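Local coordinates for protein prolyl-tRNA synthetase (Naegleria fowleri, PDB 6UYH) that probably joins proline to its cognate tRNA by way of a prolyl-adenylate, and is caught here with halofuginone and an ATP analogue bound, at residues K251-A256 against T261-Q266; Q299-P304 against N348-R353. All blocks are in the same frame, centred on the assembly; numbering follows the deposited sequence.

Contact 1 (K251-A256 against T261-Q266); sequences KIQFEA and TQFAYQ
Phe254 and Gln262 form an antiparallel hydrogen-bonded pair, each backbone N bonded to the other's carbonyl O: Phe254 N to Gln262 O at 2.9 Å and Gln262 N to Phe254 O at the same length. A third bond, nearly straight, runs from Ala264 N to Ile252 O (3.0 Å) and carries the pairing past the start of strand 253-255. The short strand axes lie 4.6 Å apart at closest, with N-to-C directions 146° apart. On one face, the non-hydrogen-bonded pair Gln253 and Phe263 send their side chains out side by side in the same direction. The Gln253 amide plane is roughly parallel to that of the ring, and Gln253 CG lies 3.6 Å from Phe263 CE1.

This is a β-hairpin at the edge of the class II synthetase catalytic core; strand 261-272 continues inward, and the Gln266 side chain is about 10 Å from the bound halofuginone. On the other face, CG of Phe254 sits between backbone N and carbonyl carbon (chi1 67°), which swings the ring across toward Gln262. Its CZ meets Gln262 OE1 at 3.4 Å, ring and amide planes standing 75° apart, while the methyl of Ala256 packs against Gln262 CD at 3.6 Å. Leu138 and Lys175 also touch the Phe254 ring. At the inner end the Ile252 and Gln266 side chains cross at about a right angle, Ile252 CD1 coming within 3.5 Å of Gln266 OE1, in a buried corner lined in part by Tyr125 of helix 121-131 and Ser247 of helix 245-250.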
loop_
_atom_site.group_PDB
_atom_site.type_symbol
_atom_site.label_atom_id
_atom_site.label_comp_id
_atom_site.label_asym_id
_atom_site.label_seq_id
_atom_site.Cartn_x
_atom_site.Cartn_y
_atom_site.Cartn_z
ATOM N N LYS A 251 -7.988 -14.772 24.732
ATOM C CA LYS A 251 -9.351 -14.679 25.257
ATOM C C LYS A 251 -10.302 -14.081 24.218
ATOM O O LYS A 251 -11.022 -13.115 24.479
ATOM C CB LYS A 251 -9.388 -13.882 26.567
ATOM N N ILE A 252 -10.299 -14.669 23.024
ATOM C CA ILE A 252 -11.220 -14.267 21.961
ATOM C C ILE A 252 -12.430 -15.187 22.088
ATOM O O ILE A 252 -12.467 -16.288 21.538
ATOM C CB ILE A 252 -10.579 -14.335 20.578
ATOM C CG1 ILE A 252 -9.269 -13.537 20.543
ATOM C CG2 ILE A 252 -11.543 -13.802 19.534
ATOM C CD1 ILE A 252 -8.454 -13.737 19.257
ATOM N N GLN A 253 -13.439 -14.714 22.815
ATOM C CA GLN A 253 -14.603 -15.505 23.185
ATOM C C GLN A 253 -15.865 -14.813 22.702
ATOM O O GLN A 253 -15.897 -13.596 22.501
ATOM C CB GLN A 253 -14.688 -15.697 24.702
ATOM C CG GLN A 253 -13.509 -16.428 25.317
ATOM C CD GLN A 253 -13.511 -16.331 26.827
ATOM O OE1 GLN A 253 -13.477 -15.235 27.384
ATOM N NE2 GLN A 253 -13.567 -17.476 27.498
ATOM N N PHE A 254 -16.921 -15.594 22.535
ATOM C CA PHE A 254 -18.198 -15.029 22.141
ATOM C C PHE A 254 -19.318 -15.792 22.825
ATOM O O PHE A 254 -19.161 -16.956 23.206
ATOM C CB PHE A 254 -18.377 -15.057 20.612
ATOM C CG PHE A 254 -18.486 -16.438 20.039
ATOM C CD1 PHE A 254 -19.726 -17.001 19.788
ATOM C CD2 PHE A 254 -17.351 -17.174 19.746
ATOM C CE1 PHE A 254 -19.834 -18.277 19.260
ATOM C CE2 PHE A 254 -17.455 -18.453 19.219
ATOM C CZ PHE A 254 -18.699 -19.001 18.976
ATOM N N GLU A 255 -20.444 -15.110 23.003
ATOM C CA GLU A 255 -21.679 -15.763 23.415
ATOM C C GLU A 255 -22.294 -16.408 22.181
ATOM O O GLU A 255 -22.733 -15.710 21.259
ATOM C CB GLU A 255 -22.633 -14.756 24.053
ATOM N N ALA A 256 -22.304 -17.738 22.148
ATOM C CA ALA A 256 -22.897 -18.453 21.032
ATOM C C ALA A 256 -24.420 -18.321 21.069
ATOM O O ALA A 256 -25.009 -17.843 22.043
ATOM C CB ALA A 256 -22.486 -19.925 21.058
ATOM N N THR A 261 -20.519 -19.583 26.343
ATOM C CA THR A 261 -19.359 -18.848 25.849
ATOM C C THR A 261 -18.366 -19.816 25.226
ATOM O O THR A 261 -17.971 -20.803 25.854
ATOM C CB THR A 261 -18.676 -18.062 26.966
ATOM O OG1 THR A 261 -18.187 -18.976 27.956
ATOM C CG2 THR A 261 -19.651 -17.087 27.610
ATOM N N GLN A 262 -17.949 -19.514 24.001
ATOM C CA GLN A 262 -17.059 -20.374 23.238
ATOM C C GLN A 262 -15.896 -19.555 22.706
ATOM O O GLN A 262 -16.005 -18.337 22.526
ATOM C CB GLN A 262 -17.795 -21.049 22.074
ATOM C CG GLN A 262 -19.062 -21.787 22.493
ATOM C CD GLN A 262 -19.854 -22.313 21.309
ATOM O OE1 GLN A 262 -19.535 -22.025 20.151
ATOM N NE2 GLN A 262 -20.893 -23.093 21.594
ATOM N N PHE A 263 -14.779 -20.240 22.465
ATOM C CA PHE A 263 -13.619 -19.626 21.838
ATOM C C PHE A 263 -13.793 -19.611 20.325
ATOM O O PHE A 263 -14.262 -20.589 19.733
ATOM C CB PHE A 263 -12.346 -20.391 22.201
ATOM C CG PHE A 263 -11.942 -20.256 23.633
ATOM C CD1 PHE A 263 -11.383 -19.079 24.096
ATOM C CD2 PHE A 263 -12.094 -21.319 24.513
ATOM C CE1 PHE A 263 -10.995 -18.949 25.412
ATOM C CE2 PHE A 263 -11.711 -21.200 25.835
ATOM C CZ PHE A 263 -11.161 -20.019 26.290
ATOM N N ALA A 264 -13.419 -18.495 19.700
ATOM C CA ALA A 264 -13.511 -18.394 18.252
ATOM C C ALA A 264 -12.514 -19.335 17.583
ATOM O O ALA A 264 -11.446 -19.634 18.122
ATOM C CB ALA A 264 -13.247 -16.955 17.788
ATOM N N TYR A 265 -12.880 -19.803 16.395
ATOM C CA TYR A 265 -11.948 -20.484 15.509
ATOM C C TYR A 265 -11.305 -19.448 14.600
ATOM O O TYR A 265 -11.981 -18.534 14.116
ATOM C CB TYR A 265 -12.668 -21.548 14.686
ATOM C CG TYR A 265 -13.094 -22.733 15.526
ATOM C CD1 TYR A 265 -12.315 -23.885 15.570
ATOM C CD2 TYR A 265 -14.247 -22.686 16.294
ATOM C CE1 TYR A 265 -12.687 -24.974 16.346
ATOM C CE2 TYR A 265 -14.628 -23.775 17.077
ATOM C CZ TYR A 265 -13.837 -24.910 17.096
ATOM O OH TYR A 265 -14.196 -25.995 17.864
ATOM N N GLN A 266 -9.992 -19.568 14.394
ATOM C CA GLN A 266 -9.258 -18.576 13.619
ATOM C C GLN A 266 -8.417 -19.220 12.531
ATOM O O GLN A 266 -7.984 -20.371 12.646
ATOM C CB GLN A 266 -8.330 -17.732 14.486
ATOM C CG GLN A 266 -9.058 -16.782 15.422
ATOM C CD GLN A 266 -8.107 -16.131 16.392
ATOM O OE1 GLN A 266 -7.837 -16.675 17.465
ATOM N NE2 GLN A 266 -7.569 -14.971 16.015
#

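Contact 2 (Q299-P304 against N348-R353). With EDO (1,2-ethanediol), chain R.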
loop_
_atom_site.group_PDB
_atom_site.type_symbol
_atom_site.label_atom_id
_atom_site.label_comp_id
_atom_site.label_asym_id
_atom_site.label_seq_id
_atom_site.Cartn_x
_atom_site.Cartn_y
_atom_site.Cartn_z
ATOM N N GLN A 299 2.497 -4.620 -22.196
ATOM C CA GLN A 299 2.175 -5.909 -22.804
ATOM C C GLN A 299 2.596 -5.992 -24.262
ATOM O O GLN A 299 2.990 -7.066 -24.732
ATOM C CB GLN A 299 0.678 -6.181 -22.687
ATOM C CG GLN A 299 0.193 -6.271 -21.248
ATOM C CD GLN A 299 -1.311 -6.264 -21.176
ATOM O OE1 GLN A 299 -1.956 -5.323 -21.637
ATOM N NE2 GLN A 299 -1.883 -7.323 -20.615
ATOM N N VAL A 300 2.505 -4.883 -24.992
ATOM C CA VAL A 300 2.791 -4.853 -26.422
ATOM C C VAL A 300 3.612 -3.607 -26.706
ATOM O O VAL A 300 3.226 -2.507 -26.300
ATOM C CB VAL A 300 1.505 -4.841 -27.277
ATOM C CG1 VAL A 300 1.856 -4.845 -28.766
ATOM C CG2 VAL A 300 0.599 -6.015 -26.929
ATOM N N VAL A 301 4.742 -3.766 -27.388
ATOM C CA VAL A 301 5.526 -2.632 -27.871
ATOM C C VAL A 301 5.424 -2.598 -29.390
ATOM O O VAL A 301 5.591 -3.629 -30.055
ATOM C CB VAL A 301 6.993 -2.696 -27.395
ATOM C CG1 VAL A 301 7.697 -3.972 -27.876
ATOM C CG2 VAL A 301 7.754 -1.437 -27.832
ATOM N N VAL A 302 5.114 -1.421 -29.936
ATOM C CA VAL A 302 4.969 -1.226 -31.375
ATOM C C VAL A 302 6.208 -0.507 -31.882
ATOM O O VAL A 302 6.592 0.538 -31.343
ATOM C CB VAL A 302 3.695 -0.428 -31.710
ATOM C CG1 VAL A 302 3.491 -0.351 -33.226
ATOM C CG2 VAL A 302 2.478 -1.042 -31.045
ATOM N N ILE A 303 6.846 -1.067 -32.904
ATOM C CA ILE A 303 8.085 -0.485 -33.412
ATOM C C ILE A 303 7.965 -0.228 -34.911
ATOM O O ILE A 303 7.862 -1.176 -35.700
ATOM C CB ILE A 303 9.290 -1.384 -33.095
ATOM C CG1 ILE A 303 9.364 -1.659 -31.590
ATOM C CG2 ILE A 303 10.580 -0.742 -33.586
ATOM C CD1 ILE A 303 10.577 -2.450 -31.164
ATOM N N PRO A 304 7.962 1.031 -35.346
ATOM C CA PRO A 304 8.009 1.311 -36.785
ATOM C C PRO A 304 9.439 1.197 -37.290
ATOM O O PRO A 304 10.372 1.710 -36.669
ATOM C CB PRO A 304 7.487 2.748 -36.884
ATOM C CG PRO A 304 7.867 3.366 -35.580
ATOM C CD PRO A 304 7.828 2.260 -34.543
ATOM N N ASN A 348 16.236 -5.709 -28.562
ATOM C CA ASN A 348 16.929 -6.135 -27.351
ATOM C C ASN A 348 16.447 -5.354 -26.138
ATOM O O ASN A 348 16.250 -5.927 -25.063
ATOM C CB ASN A 348 18.439 -5.959 -27.516
ATOM C CG ASN A 348 19.032 -6.915 -28.527
ATOM O OD1 ASN A 348 18.563 -8.044 -28.682
ATOM N ND2 ASN A 348 20.076 -6.469 -29.223
ATOM N N TYR A 349 16.266 -4.042 -26.296
ATOM C CA TYR A 349 15.864 -3.183 -25.188
ATOM C C TYR A 349 14.606 -3.703 -24.506
ATOM O O TYR A 349 14.544 -3.811 -23.274
ATOM C CB TYR A 349 15.651 -1.765 -25.715
ATOM C CG TYR A 349 15.265 -0.739 -24.674
ATOM C CD1 TYR A 349 16.222 0.098 -24.111
ATOM C CD2 TYR A 349 13.939 -0.582 -24.280
ATOM C CE1 TYR A 349 15.871 1.047 -23.168
ATOM C CE2 TYR A 349 13.584 0.360 -23.332
ATOM C CZ TYR A 349 14.555 1.171 -22.788
ATOM O OH TYR A 349 14.203 2.109 -21.850
ATOM N N TRP A 350 13.592 -4.041 -25.292
ATOM C CA TRP A 350 12.326 -4.467 -24.717
ATOM C C TRP A 350 12.307 -5.954 -24.392
ATOM O O TRP A 350 11.577 -6.364 -23.483
ATOM C CB TRP A 350 11.178 -4.112 -25.667
ATOM C CG TRP A 350 11.061 -2.636 -25.902
ATOM C CD1 TRP A 350 11.394 -1.960 -27.038
ATOM C CD2 TRP A 350 10.612 -1.648 -24.964
ATOM N NE1 TRP A 350 11.166 -0.617 -26.874
ATOM C CE2 TRP A 350 10.686 -0.397 -25.611
ATOM C CE3 TRP A 350 10.146 -1.700 -23.647
ATOM C CZ2 TRP A 350 10.312 0.793 -24.986
ATOM C CZ3 TRP A 350 9.775 -0.507 -23.022
ATOM C CH2 TRP A 350 9.863 0.718 -23.696
ATOM N N GLU A 351 13.094 -6.772 -25.101
ATOM C CA GLU A 351 13.220 -8.175 -24.703
ATOM C C GLU A 351 13.877 -8.292 -23.334
ATOM O O GLU A 351 13.438 -9.082 -22.492
ATOM C CB GLU A 351 14.019 -8.963 -25.750
ATOM C CG GLU A 351 13.238 -9.279 -27.021
ATOM C CD GLU A 351 14.112 -9.844 -28.129
ATOM O OE1 GLU A 351 15.348 -9.907 -27.948
ATOM O OE2 GLU A 351 13.556 -10.221 -29.186
ATOM N N LEU A 352 14.929 -7.504 -23.098
ATOM C CA LEU A 352 15.594 -7.482 -21.795
ATOM C C LEU A 352 14.620 -7.146 -20.672
ATOM O O LEU A 352 14.687 -7.718 -19.576
ATOM C CB LEU A 352 16.737 -6.462 -21.837
ATOM C CG LEU A 352 17.539 -6.191 -20.565
ATOM C CD1 LEU A 352 18.143 -7.498 -20.037
ATOM C CD2 LEU A 352 18.629 -5.153 -20.829
ATOM N N ARG A 353 13.704 -6.222 -20.927
ATOM C CA ARG A 353 12.779 -5.772 -19.899
ATOM C C ARG A 353 11.532 -6.640 -19.805
ATOM O O ARG A 353 10.732 -6.453 -18.883
ATOM C CB ARG A 353 12.424 -4.304 -20.156
ATOM C CG ARG A 353 13.626 -3.398 -19.910
ATOM C CD ARG A 353 13.495 -2.026 -20.559
ATOM N NE ARG A 353 14.552 -1.116 -20.117
ATOM C CZ ARG A 353 15.814 -1.149 -20.548
ATOM N NH1 ARG A 353 16.196 -2.046 -21.449
ATOM N NH2 ARG A 353 16.700 -0.280 -20.080
HETATM C C1 EDO R . -5.726 -6.060 -21.639
HETATM O O1 EDO R . -6.957 -6.732 -21.346
HETATM C C2 EDO R . -4.862 -6.057 -20.386
HETATM O O2 EDO R . -4.643 -7.411 -19.965
#
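Val301 meets Trp350 methyl to ring: CG2 stands over one face of the indole, 3.7 Å from the centroid of the five-membered ring and 11° off its normal, a CH-pi contact. The methyl reaches the ring because CG2 is anti to the backbone N, while CG1 takes the position between N and the carbonyl carbon (chi1 60°); CG1 lies beside the root of the indole, 4.1 Å from Trp350 CB. The fit is looser two residues further along the strand, where Ile303 CD1 approaches Trp350 CD1 obliquely at 4.2 Å.

Strand 300-304 belongs to the mixed sheet of the anticodon-binding domain, and helix 343-353 packs on the face bearing Val301 and Ile303; helix 313-328 touches Val302 and Pro304, whose side chains point the other way. The contact between the two segments is small, 120 Å² in all, and has no hydrogen bond across it. Trp350 NE1, under the valine methyl, is bonded to Asp336, which helps fix the turn of the indole.

On the other side of the indole, among partly exposed residues, Tyr349 turns its edge to the ring, CD2 3.5 Å above the indole plane, and the guanidinium of Arg353 covers a face of the Tyr349 ring, with NH1 3.4 Å above it. The same NH1 donates to Tyr349 O at 3.0 Å, while NH2 forms a salt bridge with Glu34. At the far end of the strand segment, partly exposed Gln299 donates from NE2 to O2 of a 1,2-ethanediol, probably from the crystallisation liquor, at 2.8 Å; the amide is also bonded to Pro293 O and Arg332 N.

The two contacts lie on opposite sides of the chain's centre, their own centres about 56 Å apart and their nearest atoms about 36 Å apart, and they share no element. Contact 1 is local, pairing neighbouring strands of the catalytic core through backbone hydrogen bonds, and is only partly buried: one end is sheltered by helices, the other reaches solvent. Contact 2 joins segments 44 residues apart in the anticodon-binding domain; it is buried, small and apolar across the gap, and its polar bonds are made within the helix or with residues outside the two segments. Rings meet glutamine amides on both faces of the hairpin, whereas in contact 2 a single indole lies beneath a valine methyl.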